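Long-range contacts in ULam111 (Flavobacterium sp., PDB 5WUT), which is a laminarinase of glycoside hydrolase family 16 that probably cleaves the beta-1,3-glucosidic bonds of laminarin: residues Glu40-Thr45 with Asn205-Gly210; Leu56-Lys61 with Phe226-Ile231; Thr138-Gly143 with Glu191-Tyr196; Thr134-Thr139 with Leu180-Asn185. All blocks are in the same frame, centred on the assembly; numbering follows the deposited sequence.

Contact 1: residues Glu40-Thr45 with Asn205-Gly210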
loop_
_atom_site.group_PDB
_atom_site.type_symbol
_atom_site.label_atom_id
_atom_site.label_comp_id
_atom_site.label_asym_id
_atom_site.label_seq_id
_atom_site.Cartn_x
_atom_site.Cartn_y
_atom_site.Cartn_z
ATOM N N GLU A 40 -14.211 18.037 -20.882
ATOM C CA GLU A 40 -13.880 18.752 -19.653
ATOM C C GLU A 40 -14.223 20.240 -19.641
ATOM O O GLU A 40 -14.341 20.863 -20.694
ATOM C CB GLU A 40 -12.395 18.537 -19.366
ATOM C CG GLU A 40 -12.133 17.121 -18.880
ATOM C CD GLU A 40 -10.687 16.736 -18.945
ATOM O OE1 GLU A 40 -9.837 17.619 -19.210
ATOM O OE2 GLU A 40 -10.391 15.537 -18.703
ATOM N N ARG A 41 -14.404 20.790 -18.439
ATOM C CA ARG A 41 -14.826 22.185 -18.304
ATOM C C ARG A 41 -13.704 23.235 -18.405
ATOM O O ARG A 41 -13.957 24.364 -18.836
ATOM C CB ARG A 41 -15.559 22.398 -16.977
ATOM C CG ARG A 41 -16.793 21.522 -16.788
ATOM C CD ARG A 41 -17.630 22.003 -15.630
ATOM N NE ARG A 41 -18.685 21.043 -15.313
ATOM C CZ ARG A 41 -19.688 21.271 -14.469
ATOM N NH1 ARG A 41 -19.818 22.449 -13.861
ATOM N NH2 ARG A 41 -20.584 20.315 -14.251
ATOM N N GLN A 42 -12.483 22.889 -18.006
ATOM C CA GLN A 42 -11.451 23.913 -17.833
ATOM C C GLN A 42 -10.778 24.386 -19.111
ATOM O O GLN A 42 -10.632 23.637 -20.078
ATOM C CB GLN A 42 -10.368 23.407 -16.867
ATOM C CG GLN A 42 -9.354 22.448 -17.501
ATOM C CD GLN A 42 -9.934 21.089 -17.827
ATOM O OE1 GLN A 42 -10.887 20.645 -17.186
ATOM N NE2 GLN A 42 -9.357 20.414 -18.819
ATOM N N LEU A 43 -10.385 25.660 -19.095
ATOM C CA LEU A 43 -9.362 26.150 -19.998
ATOM C C LEU A 43 -8.049 26.067 -19.252
ATOM O O LEU A 43 -7.958 26.471 -18.091
ATOM C CB LEU A 43 -9.606 27.593 -20.443
ATOM C CG LEU A 43 -10.877 27.909 -21.206
ATOM C CD1 LEU A 43 -10.801 29.357 -21.685
ATOM C CD2 LEU A 43 -11.031 26.961 -22.368
ATOM N N TYR A 44 -7.035 25.533 -19.912
ATOM C CA TYR A 44 -5.722 25.479 -19.303
ATOM C C TYR A 44 -4.976 26.775 -19.611
ATOM O O TYR A 44 -5.082 27.314 -20.721
ATOM C CB TYR A 44 -4.963 24.264 -19.800
ATOM C CG TYR A 44 -5.422 22.953 -19.204
ATOM C CD1 TYR A 44 -5.474 22.781 -17.832
ATOM C CD2 TYR A 44 -5.768 21.882 -20.016
ATOM C CE1 TYR A 44 -5.860 21.576 -17.276
ATOM C CE2 TYR A 44 -6.162 20.671 -19.464
ATOM C CZ TYR A 44 -6.198 20.529 -18.098
ATOM O OH TYR A 44 -6.580 19.324 -17.537
ATOM N N THR A 45 -4.254 27.284 -18.615
ATOM C CA THR A 45 -3.607 28.588 -18.724
ATOM C C THR A 45 -2.164 28.540 -18.266
ATOM O O THR A 45 -1.703 27.506 -17.781
ATOM C CB THR A 45 -4.306 29.639 -17.865
ATOM O OG1 THR A 45 -3.949 29.432 -16.498
ATOM C CG2 THR A 45 -5.829 29.580 -18.028
ATOM N N ASN A 205 -1.410 17.541 -14.607
ATOM C CA ASN A 205 -2.544 18.418 -14.892
ATOM C C ASN A 205 -3.619 18.287 -13.835
ATOM O O ASN A 205 -3.603 17.373 -13.016
ATOM C CB ASN A 205 -3.143 18.124 -16.276
ATOM C CG ASN A 205 -3.974 16.866 -16.295
ATOM O OD1 ASN A 205 -3.434 15.761 -16.400
ATOM N ND2 ASN A 205 -5.298 17.015 -16.169
ATOM N N MET A 206 -4.568 19.210 -13.855
ATOM C CA MET A 206 -5.751 19.045 -13.019
ATOM C C MET A 206 -6.980 19.434 -13.827
ATOM O O MET A 206 -7.170 20.605 -14.188
ATOM C CB MET A 206 -5.639 19.853 -11.725
ATOM C CG MET A 206 -6.929 19.841 -10.897
ATOM S SD MET A 206 -6.784 20.388 -9.181
ATOM C CE MET A 206 -5.752 21.842 -9.353
ATOM N N ALA A 207 -7.777 18.433 -14.178
ATOM C CA ALA A 207 -9.002 18.657 -14.934
ATOM C C ALA A 207 -10.226 18.872 -14.019
ATOM O O ALA A 207 -10.198 18.594 -12.819
ATOM C CB ALA A 207 -9.248 17.504 -15.882
ATOM N N ILE A 208 -11.290 19.412 -14.605
ATOM C CA ILE A 208 -12.524 19.706 -13.895
ATOM C C ILE A 208 -13.708 19.133 -14.658
ATOM O O ILE A 208 -13.896 19.447 -15.832
ATOM C CB ILE A 208 -12.726 21.224 -13.729
ATOM C CG1 ILE A 208 -11.604 21.794 -12.862
ATOM C CG2 ILE A 208 -14.128 21.516 -13.147
ATOM C CD1 ILE A 208 -11.497 23.319 -12.913
ATOM N N GLY A 209 -14.469 18.257 -14.006
ATOM C CA GLY A 209 -15.658 17.681 -14.620
ATOM C C GLY A 209 -15.355 16.764 -15.781
ATOM O O GLY A 209 -14.294 16.157 -15.822
ATOM N N GLY A 210 -16.289 16.655 -16.726
ATOM C CA GLY A 210 -16.059 15.788 -17.863
ATOM C C GLY A 210 -16.442 14.331 -17.687
ATOM O O GLY A 210 -16.985 13.924 -16.651
HETATM O O HOH W 1 -13.120 14.252 -17.206
HETATM O O HOH W 2 -18.550 18.464 -16.528
#
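The backbone N of I208 donates to OE1 of Q42 over 2.9 Å, reaching the side-chain carbonyl from above its plane rather than along a lone pair. Q42 can offer this oxygen because its chain is folded: chi1 of 79° puts CG between the backbone N and the carbonyl carbon, and a second bend follows at chi2. The other half of the amide is used as well, with NE2 of Q42 bound to OE1 of E40 at 2.9 Å, so the group is gripped at both ends and its rotation is fixed. The E40 carboxylate leans in turn on the methyl of A207, OE1 lying 3.4 Å from CB. Beside it the main chains join directly, R41 N to I208 O at 3.0 Å. At the far end, OH of Y44 accepts a bent bond from ND2 of N205 at 3.0 Å, the ring and amide planes nearly perpendicular, while M206 O sits at the ring edge. A water links NE of R41 to N of G210. Beyond the contact, N205 OD1 takes a bond from W102, and the R41 guanidinium reaches the carbonyl of P215. Strand 42-44 pairs in parallel with strand 66-80, which is also the antiparallel partner of strand 200-208; M206 and I208 reach A60 on strand 55-63, and N205 touches A100 on strand 97-105.

Contact 2: residues Leu56-Lys61 with Phe226-Ile231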
loop_
_atom_site.group_PDB
_atom_site.type_symbol
_atom_site.label_atom_id
_atom_site.label_comp_id
_atom_site.label_asym_id
_atom_site.label_seq_id
_atom_site.Cartn_x
_atom_site.Cartn_y
_atom_site.Cartn_z
ATOM N N LEU A 56 5.516 22.795 -6.878
ATOM C CA LEU A 56 4.630 23.286 -7.926
ATOM C C LEU A 56 3.204 23.240 -7.383
ATOM O O LEU A 56 2.730 22.188 -6.966
ATOM C CB LEU A 56 4.750 22.448 -9.210
ATOM C CG LEU A 56 3.648 22.687 -10.257
ATOM C CD1 LEU A 56 3.753 24.099 -10.858
ATOM C CD2 LEU A 56 3.724 21.640 -11.347
ATOM N N VAL A 57 2.527 24.387 -7.353
ATOM C CA VAL A 57 1.144 24.419 -6.897
ATOM C C VAL A 57 0.231 24.831 -8.040
ATOM O O VAL A 57 0.311 25.944 -8.553
ATOM C CB VAL A 57 0.938 25.376 -5.698
ATOM C CG1 VAL A 57 -0.531 25.349 -5.243
ATOM C CG2 VAL A 57 1.867 24.997 -4.547
ATOM N N ILE A 58 -0.629 23.905 -8.450
ATOM C CA ILE A 58 -1.613 24.180 -9.484
ATOM C C ILE A 58 -2.941 24.468 -8.818
ATOM O O ILE A 58 -3.393 23.687 -7.978
ATOM C CB ILE A 58 -1.765 22.996 -10.443
ATOM C CG1 ILE A 58 -0.443 22.752 -11.188
ATOM C CG2 ILE A 58 -2.943 23.225 -11.409
ATOM C CD1 ILE A 58 -0.408 21.464 -11.973
ATOM N N THR A 59 -3.569 25.587 -9.176
ATOM C CA THR A 59 -4.860 25.922 -8.585
ATOM C C THR A 59 -5.985 25.886 -9.615
ATOM O O THR A 59 -5.898 26.517 -10.678
ATOM C CB THR A 59 -4.833 27.314 -7.922
ATOM O OG1 THR A 59 -3.870 27.314 -6.860
ATOM C CG2 THR A 59 -6.197 27.651 -7.336
ATOM N N ALA A 60 -7.015 25.105 -9.299
ATOM C CA ALA A 60 -8.235 25.051 -10.095
ATOM C C ALA A 60 -9.167 26.150 -9.598
ATOM O O ALA A 60 -9.404 26.253 -8.400
ATOM C CB ALA A 60 -8.893 23.677 -9.974
ATOM N N LYS A 61 -9.638 26.987 -10.520
ATOM C CA LYS A 61 -10.452 28.146 -10.163
ATOM C C LYS A 61 -11.739 28.187 -10.964
ATOM O O LYS A 61 -11.804 27.694 -12.085
ATOM C CB LYS A 61 -9.687 29.452 -10.406
ATOM C CG LYS A 61 -8.338 29.571 -9.710
ATOM C CD LYS A 61 -7.694 30.920 -10.055
ATOM C CE LYS A 61 -6.167 30.840 -10.144
ATOM N NZ LYS A 61 -5.569 32.058 -10.796
ATOM N N PHE A 226 -3.478 21.508 -6.160
ATOM C CA PHE A 226 -2.769 20.253 -6.431
ATOM C C PHE A 226 -1.292 20.588 -6.326
ATOM O O PHE A 226 -0.788 21.375 -7.130
ATOM C CB PHE A 226 -3.149 19.752 -7.822
ATOM C CG PHE A 226 -2.462 18.479 -8.276
ATOM C CD1 PHE A 226 -2.021 17.507 -7.386
ATOM C CD2 PHE A 226 -2.321 18.242 -9.636
ATOM C CE1 PHE A 226 -1.428 16.323 -7.869
ATOM C CE2 PHE A 226 -1.720 17.081 -10.122
ATOM C CZ PHE A 226 -1.275 16.121 -9.230
ATOM N N SER A 227 -0.605 20.028 -5.327
ATOM C CA SER A 227 0.787 20.404 -5.050
ATOM C C SER A 227 1.738 19.259 -5.345
ATOM O O SER A 227 1.546 18.154 -4.841
ATOM C CB SER A 227 0.962 20.830 -3.589
ATOM O OG SER A 227 0.097 21.916 -3.276
ATOM N N ILE A 228 2.776 19.532 -6.125
ATOM C CA ILE A 228 3.747 18.489 -6.458
ATOM C C ILE A 228 5.131 18.919 -5.970
ATOM O O ILE A 228 5.615 19.982 -6.331
ATOM C CB ILE A 228 3.765 18.199 -7.968
ATOM C CG1 ILE A 228 2.342 17.895 -8.489
ATOM C CG2 ILE A 228 4.733 17.044 -8.278
ATOM C CD1 ILE A 228 1.567 19.104 -9.001
ATOM N N ASP A 229 5.739 18.103 -5.112
ATOM C CA ASP A 229 7.066 18.384 -4.533
ATOM C C ASP A 229 8.191 18.059 -5.503
ATOM O O ASP A 229 9.106 18.859 -5.704
ATOM C CB ASP A 229 7.212 17.589 -3.229
ATOM C CG ASP A 229 8.454 17.949 -2.419
ATOM O OD1 ASP A 229 9.122 18.957 -2.708
ATOM O OD2 ASP A 229 8.725 17.215 -1.437
ATOM N N TYR A 230 8.118 16.889 -6.129
ATOM C CA TYR A 230 9.158 16.492 -7.056
ATOM C C TYR A 230 8.726 15.370 -7.994
ATOM O O TYR A 230 7.713 14.696 -7.772
ATOM C CB TYR A 230 10.417 16.055 -6.284
ATOM C CG TYR A 230 10.273 14.820 -5.399
ATOM C CD1 TYR A 230 10.094 13.545 -5.951
ATOM C CD2 TYR A 230 10.376 14.925 -4.022
ATOM C CE1 TYR A 230 9.985 12.421 -5.146
ATOM C CE2 TYR A 230 10.281 13.808 -3.208
ATOM C CZ TYR A 230 10.091 12.567 -3.773
ATOM O OH TYR A 230 9.996 11.476 -2.938
ATOM N N ILE A 231 9.513 15.195 -9.049
ATOM C CA ILE A 231 9.538 13.984 -9.865
ATOM C C ILE A 231 10.984 13.522 -9.863
ATOM O O ILE A 231 11.868 14.322 -10.182
ATOM C CB ILE A 231 9.092 14.225 -11.323
ATOM C CG1 ILE A 231 7.651 14.723 -11.390
ATOM C CG2 ILE A 231 9.238 12.932 -12.132
ATOM C CD1 ILE A 231 7.285 15.271 -12.779
#
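L56 and I228 stand side by side and point the same way from an antiparallel pair of strands, CD2 of L56 lying 4.1 Å from CD1 of I228. That CD1 methyl is the main bump of the contact. It projects into a hollow bounded by the isobutyl end of L56, the tip of I58 and the ring of F226. CD1 of I228 lies 4.3 Å from CD1 of I58. The F226 ring, two residues back on the same strand as I228, has its centre covered by CD1 of I228 from 3.9 Å above the plane. The side chain gets there with an uncommon torsion: chi2 of I228 is 91°, well off a staggered value, and swings the ethyl arm back over the ring. Next along, I58 and F226 meet lower down, at their CB atoms. The opposite face is simpler. V57 and S227 form the non-hydrogen-bonded pair, and both methyls of V57 come up to OG of S227 from one side, CG2 nearest at 3.8 Å. Four main-chain bonds hold the register, two in the L56-I228 pair and two in the I58-F226 pair, and CA of S227 adds a CH···O contact to L56 O. L56, I58, F226 and I228 together form an apolar patch, covered by F13 from a loop and by M206 from strand 200-208, consistent with the core of the beta-jelly roll of family 16 glycoside hydrolases.

Contact 3: residues Thr138-Gly143 with Glu191-Tyr196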
loop_
_atom_site.group_PDB
_atom_site.type_symbol
_atom_site.label_atom_id
_atom_site.label_comp_id
_atom_site.label_asym_id
_atom_site.label_seq_id
_atom_site.Cartn_x
_atom_site.Cartn_y
_atom_site.Cartn_z
ATOM N N THR A 138 -3.571 1.589 -24.183
ATOM C CA THR A 138 -2.855 1.092 -25.356
ATOM C C THR A 138 -3.871 0.826 -26.463
ATOM O O THR A 138 -5.072 0.890 -26.221
ATOM C CB THR A 138 -2.119 -0.220 -25.054
ATOM O OG1 THR A 138 -3.093 -1.218 -24.741
ATOM C CG2 THR A 138 -1.195 -0.080 -23.864
ATOM N N THR A 139 -3.402 0.441 -27.645
ATOM C CA THR A 139 -4.348 0.014 -28.680
ATOM C C THR A 139 -5.191 -1.173 -28.195
ATOM O O THR A 139 -6.404 -1.225 -28.427
ATOM C CB THR A 139 -3.623 -0.346 -29.976
ATOM O OG1 THR A 139 -3.217 0.864 -30.616
ATOM C CG2 THR A 139 -4.537 -1.118 -30.925
ATOM N N ALA A 140 -4.558 -2.102 -27.486
ATOM C CA ALA A 140 -5.267 -3.278 -26.986
ATOM C C ALA A 140 -6.375 -2.942 -25.977
ATOM O O ALA A 140 -7.414 -3.604 -25.959
ATOM C CB ALA A 140 -4.261 -4.272 -26.358
ATOM N N SER A 141 -6.155 -1.938 -25.128
ATOM C CA SER A 141 -7.171 -1.504 -24.169
ATOM C C SER A 141 -6.971 -0.036 -23.799
ATOM O O SER A 141 -5.932 0.336 -23.268
ATOM C CB SER A 141 -7.151 -2.374 -22.900
ATOM O OG SER A 141 -8.339 -2.154 -22.147
ATOM N N HIS A 142 -7.964 0.790 -24.090
ATOM C CA HIS A 142 -7.862 2.232 -23.866
ATOM C C HIS A 142 -9.219 2.845 -23.557
ATOM O O HIS A 142 -10.248 2.294 -23.922
ATOM C CB HIS A 142 -7.271 2.919 -25.100
ATOM C CG HIS A 142 -7.969 2.564 -26.378
ATOM N ND1 HIS A 142 -7.585 1.489 -27.152
ATOM C CD2 HIS A 142 -9.042 3.108 -26.999
ATOM C CE1 HIS A 142 -8.371 1.406 -28.209
ATOM N NE2 HIS A 142 -9.268 2.372 -28.138
ATOM N N GLY A 143 -9.207 4.010 -22.921
ATOM C CA GLY A 143 -10.433 4.692 -22.547
ATOM C C GLY A 143 -10.955 4.016 -21.299
ATOM O O GLY A 143 -10.462 4.270 -20.200
ATOM N N GLU A 191 3.237 -4.407 -30.147
ATOM C CA GLU A 191 3.136 -2.966 -29.914
ATOM C C GLU A 191 1.723 -2.574 -29.460
ATOM O O GLU A 191 1.554 -1.636 -28.670
ATOM C CB GLU A 191 3.537 -2.168 -31.164
ATOM C CG GLU A 191 3.596 -0.654 -30.897
ATOM C CD GLU A 191 4.153 0.164 -32.056
ATOM O OE1 GLU A 191 5.214 -0.226 -32.602
ATOM O OE2 GLU A 191 3.534 1.201 -32.407
ATOM N N ALA A 192 0.713 -3.307 -29.925
ATOM C CA ALA A 192 -0.670 -3.016 -29.555
ATOM C C ALA A 192 -0.886 -3.229 -28.064
ATOM O O ALA A 192 -1.614 -2.480 -27.415
ATOM C CB ALA A 192 -1.638 -3.878 -30.363
ATOM N N ILE A 193 -0.246 -4.261 -27.525
ATOM C CA ILE A 193 -0.361 -4.600 -26.109
ATOM C C ILE A 193 0.675 -3.853 -25.276
ATOM O O ILE A 193 0.408 -3.438 -24.143
ATOM C CB ILE A 193 -0.202 -6.122 -25.930
ATOM C CG1 ILE A 193 -1.421 -6.822 -26.519
ATOM C CG2 ILE A 193 -0.029 -6.510 -24.467
ATOM C CD1 ILE A 193 -1.260 -8.311 -26.649
ATOM N N TRP A 194 1.847 -3.645 -25.864
ATOM C CA TRP A 194 2.993 -3.119 -25.126
ATOM C C TRP A 194 3.770 -2.101 -25.938
ATOM O O TRP A 194 4.799 -2.426 -26.538
ATOM C CB TRP A 194 3.913 -4.278 -24.710
ATOM C CG TRP A 194 5.066 -3.911 -23.806
ATOM C CD1 TRP A 194 6.343 -3.624 -24.187
ATOM C CD2 TRP A 194 5.051 -3.845 -22.373
ATOM N NE1 TRP A 194 7.126 -3.373 -23.082
ATOM C CE2 TRP A 194 6.353 -3.499 -21.958
ATOM C CE3 TRP A 194 4.063 -4.039 -21.405
ATOM C CZ2 TRP A 194 6.694 -3.340 -20.612
ATOM C CZ3 TRP A 194 4.402 -3.884 -20.070
ATOM C CH2 TRP A 194 5.710 -3.533 -19.689
ATOM N N PRO A 195 3.268 -0.863 -25.977
ATOM C CA PRO A 195 3.992 0.230 -26.628
ATOM C C PRO A 195 5.051 0.835 -25.707
ATOM O O PRO A 195 5.399 1.999 -25.894
ATOM C CB PRO A 195 2.890 1.251 -26.907
ATOM C CG PRO A 195 1.922 1.033 -25.753
ATOM C CD PRO A 195 1.913 -0.454 -25.557
ATOM N N TYR A 196 5.530 0.079 -24.723
ATOM C CA TYR A 196 6.339 0.670 -23.661
ATOM C C TYR A 196 7.850 0.446 -23.786
ATOM O O TYR A 196 8.573 0.599 -22.803
ATOM C CB TYR A 196 5.840 0.156 -22.299
ATOM C CG TYR A 196 4.389 0.539 -22.083
ATOM C CD1 TYR A 196 4.030 1.867 -21.904
ATOM C CD2 TYR A 196 3.381 -0.412 -22.100
ATOM C CE1 TYR A 196 2.710 2.243 -21.736
ATOM C CE2 TYR A 196 2.038 -0.039 -21.928
ATOM C CZ TYR A 196 1.715 1.295 -21.743
ATOM O OH TYR A 196 0.402 1.678 -21.586
HETATM O O HOH W 3 -2.307 -3.265 -23.296
HETATM O O HOH W 4 -0.481 0.478 -28.292
#
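A single carbonyl oxygen, A192 O, is the point around which residues 138-140 wrap, without any strand pairing between the two loops. A140 N donates to it at 3.0 Å from well above the carbonyl plane, 45° out of it, while T139 N stands nearby at too poor an angle to bond. CB of T138 also lies close, 3.3 Å from A192 O. The hydroxyl and methyl of T138 then part company. With chi1 at 64°, OG1 turns back over its own main chain and shares a water with I193 O, whereas CG2 enters a niche between CD of P195, 3.6 Å away, and OH of Y196, at 3.3 Å. That tyrosine hydroxyl is itself bonded to the carbonyl of E118. On the outer side CB of A140 rests on CG1 of I193 at 3.8 Å, and the methyls of T139 and A192 meet. The shape of the first loop is set locally: ND1 of H142 donates to T138 O at 2.7 Å, and T138 N bonds S141 O. Following strand 131-137 directly, the turn is an ST motif, with OG1 of T138 accepting from the backbone N of S141 three residues on.

Contact 4: residues Thr134-Thr139 with Leu180-Asn185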
loop_
_atom_site.group_PDB
_atom_site.type_symbol
_atom_site.label_atom_id
_atom_site.label_comp_id
_atom_site.label_asym_id
_atom_site.label_seq_id
_atom_site.Cartn_x
_atom_site.Cartn_y
_atom_site.Cartn_z
ATOM N N THR A 134 -4.504 3.308 -10.919
ATOM C CA THR A 134 -3.257 3.130 -11.664
ATOM C C THR A 134 -3.607 2.336 -12.904
ATOM O O THR A 134 -4.253 1.293 -12.794
ATOM C CB THR A 134 -2.189 2.398 -10.844
ATOM O OG1 THR A 134 -2.732 1.163 -10.356
ATOM C CG2 THR A 134 -1.759 3.246 -9.666
ATOM N N SER A 135 -3.217 2.838 -14.079
ATOM C CA SER A 135 -3.736 2.319 -15.345
ATOM C C SER A 135 -2.756 2.421 -16.492
ATOM O O SER A 135 -1.800 3.206 -16.455
ATOM C CB SER A 135 -5.007 3.061 -15.768
ATOM O OG SER A 135 -5.869 3.331 -14.678
ATOM N N LEU A 136 -3.060 1.650 -17.531
ATOM C CA LEU A 136 -2.392 1.723 -18.837
ATOM C C LEU A 136 -3.444 1.930 -19.915
ATOM O O LEU A 136 -4.533 1.393 -19.811
ATOM C CB LEU A 136 -1.609 0.450 -19.158
ATOM C CG LEU A 136 -0.374 0.086 -18.335
ATOM C CD1 LEU A 136 0.577 1.249 -18.090
ATOM C CD2 LEU A 136 -0.806 -0.549 -17.043
ATOM N N HIS A 137 -3.110 2.711 -20.941
ATOM C CA HIS A 137 -3.937 2.813 -22.142
ATOM C C HIS A 137 -3.069 2.479 -23.337
ATOM O O HIS A 137 -1.942 2.979 -23.461
ATOM C CB HIS A 137 -4.528 4.210 -22.306
ATOM C CG HIS A 137 -5.421 4.603 -21.183
ATOM N ND1 HIS A 137 -6.794 4.515 -21.259
ATOM C CD2 HIS A 137 -5.136 5.049 -19.939
ATOM C CE1 HIS A 137 -7.317 4.912 -20.114
ATOM N NE2 HIS A 137 -6.331 5.237 -19.294
ATOM N N THR A 138 -3.571 1.589 -24.183
ATOM C CA THR A 138 -2.855 1.092 -25.356
ATOM C C THR A 138 -3.871 0.826 -26.463
ATOM O O THR A 138 -5.072 0.890 -26.221
ATOM C CB THR A 138 -2.119 -0.220 -25.054
ATOM O OG1 THR A 138 -3.093 -1.218 -24.741
ATOM C CG2 THR A 138 -1.195 -0.080 -23.864
ATOM N N THR A 139 -3.402 0.441 -27.645
ATOM C CA THR A 139 -4.348 0.014 -28.680
ATOM C C THR A 139 -5.191 -1.173 -28.195
ATOM O O THR A 139 -6.404 -1.225 -28.427
ATOM C CB THR A 139 -3.623 -0.346 -29.976
ATOM O OG1 THR A 139 -3.217 0.864 -30.616
ATOM C CG2 THR A 139 -4.537 -1.118 -30.925
ATOM N N LEU A 180 3.508 -1.982 -3.461
ATOM C CA LEU A 180 3.150 -2.423 -4.810
ATOM C C LEU A 180 1.654 -2.685 -4.888
ATOM O O LEU A 180 1.144 -3.579 -4.199
ATOM C CB LEU A 180 3.922 -3.675 -5.196
ATOM C CG LEU A 180 3.595 -4.274 -6.564
ATOM C CD1 LEU A 180 3.964 -3.306 -7.648
ATOM C CD2 LEU A 180 4.362 -5.591 -6.732
ATOM N N VAL A 181 0.948 -1.892 -5.696
ATOM C CA VAL A 181 -0.515 -2.001 -5.748
ATOM C C VAL A 181 -1.045 -2.634 -7.031
ATOM O O VAL A 181 -2.194 -3.086 -7.062
ATOM C CB VAL A 181 -1.195 -0.634 -5.570
ATOM C CG1 VAL A 181 -0.857 -0.067 -4.209
ATOM C CG2 VAL A 181 -0.794 0.341 -6.694
ATOM N N TYR A 182 -0.225 -2.672 -8.080
ATOM C CA TYR A 182 -0.684 -3.144 -9.385
ATOM C C TYR A 182 0.509 -3.496 -10.265
ATOM O O TYR A 182 1.516 -2.779 -10.275
ATOM C CB TYR A 182 -1.561 -2.079 -10.075
ATOM C CG TYR A 182 -2.000 -2.413 -11.487
ATOM C CD1 TYR A 182 -2.644 -3.617 -11.781
ATOM C CD2 TYR A 182 -1.803 -1.507 -12.520
ATOM C CE1 TYR A 182 -3.034 -3.924 -13.080
ATOM C CE2 TYR A 182 -2.207 -1.798 -13.816
ATOM C CZ TYR A 182 -2.822 -3.000 -14.086
ATOM O OH TYR A 182 -3.191 -3.284 -15.386
ATOM N N THR A 183 0.387 -4.595 -11.006
ATOM C CA THR A 183 1.423 -5.018 -11.934
ATOM C C THR A 183 0.811 -5.364 -13.288
ATOM O O THR A 183 -0.187 -6.081 -13.364
ATOM C CB THR A 183 2.195 -6.248 -11.408
ATOM O OG1 THR A 183 2.878 -5.910 -10.195
ATOM C CG2 THR A 183 3.199 -6.725 -12.442
ATOM N N PHE A 184 1.398 -4.838 -14.356
ATOM C CA PHE A 184 0.999 -5.209 -15.710
ATOM C C PHE A 184 2.200 -5.879 -16.353
ATOM O O PHE A 184 3.278 -5.283 -16.472
ATOM C CB PHE A 184 0.531 -3.978 -16.508
ATOM C CG PHE A 184 0.099 -4.280 -17.924
ATOM C CD1 PHE A 184 -0.946 -5.154 -18.174
ATOM C CD2 PHE A 184 0.718 -3.649 -18.998
ATOM C CE1 PHE A 184 -1.352 -5.425 -19.480
ATOM C CE2 PHE A 184 0.319 -3.906 -20.304
ATOM C CZ PHE A 184 -0.722 -4.793 -20.543
ATOM N N ASN A 185 2.024 -7.144 -16.717
ATOM C CA ASN A 185 3.092 -7.936 -17.298
ATOM C C ASN A 185 2.503 -8.924 -18.284
ATOM O O ASN A 185 2.372 -10.112 -17.982
ATOM C CB ASN A 185 3.874 -8.670 -16.200
ATOM C CG ASN A 185 5.066 -9.443 -16.742
ATOM O OD1 ASN A 185 5.220 -9.608 -17.950
ATOM N ND2 ASN A 185 5.917 -9.919 -15.839
#
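CD2 of L136 is wedged between two aromatic side chains, 3.7 Å from CE2 of Y182 at the edge of that ring and 3.7 Å from CB of F184. This is the tight part of the contact. CG of L136 adds to it at 3.9 Å from CD2 of F184, and the leucine crosses both aromatic side chains at a slant. Y182 and F184 lie two residues apart on the same side of their strand, and each has CG anti to the backbone N (chi1 175° for Y182), so they take L136 between them. T134 continues the row: its OG1 lies 3.5 Å from CB of Y182, the two side chains sliding past each other in opposite senses. The strand axes are 8.2 Å apart and only 17° from parallel, too far for main-chain pairing, so side chains alone fill the space, as between facing layers of a beta-sandwich. F174 of strand 172-176 packs against T134, L136 and Y182; V181 and Y182 both face it in a classic beta bulge. Away from L136 the packing thins. V181 manages only a loose approach, its CG2 4.2 Å from OG1 of T134, and it also packs on I179 of the second subunit. T134 and L136 are buried, whereas V181, Y182 and F184 all keep some surface exposed, and the segment ends at N185, in solvent.

How the contacts relate
Contacts 1 and 2 form one neighbourhood, with centres about 14 Å apart: M206 of contact 1 packs on I58, A60 and F226 of contact 2. Contacts 3 and 4 form the second, centres about 11 Å apart; they share T138 and T139, and Y196 touches both L136 and H137. Contact 2 lies across the chain's centre from both, about 29 Å from contact 3 and 24 Å from contact 4. Along the sequence the segments of contacts 1 and 2 alternate, and both pairs of contacts 3 and 4 fall between them. Early strands are thereby tied to the C-terminal ones, while mid-chain residues 134-143 and 180-196 meet far from contact 2.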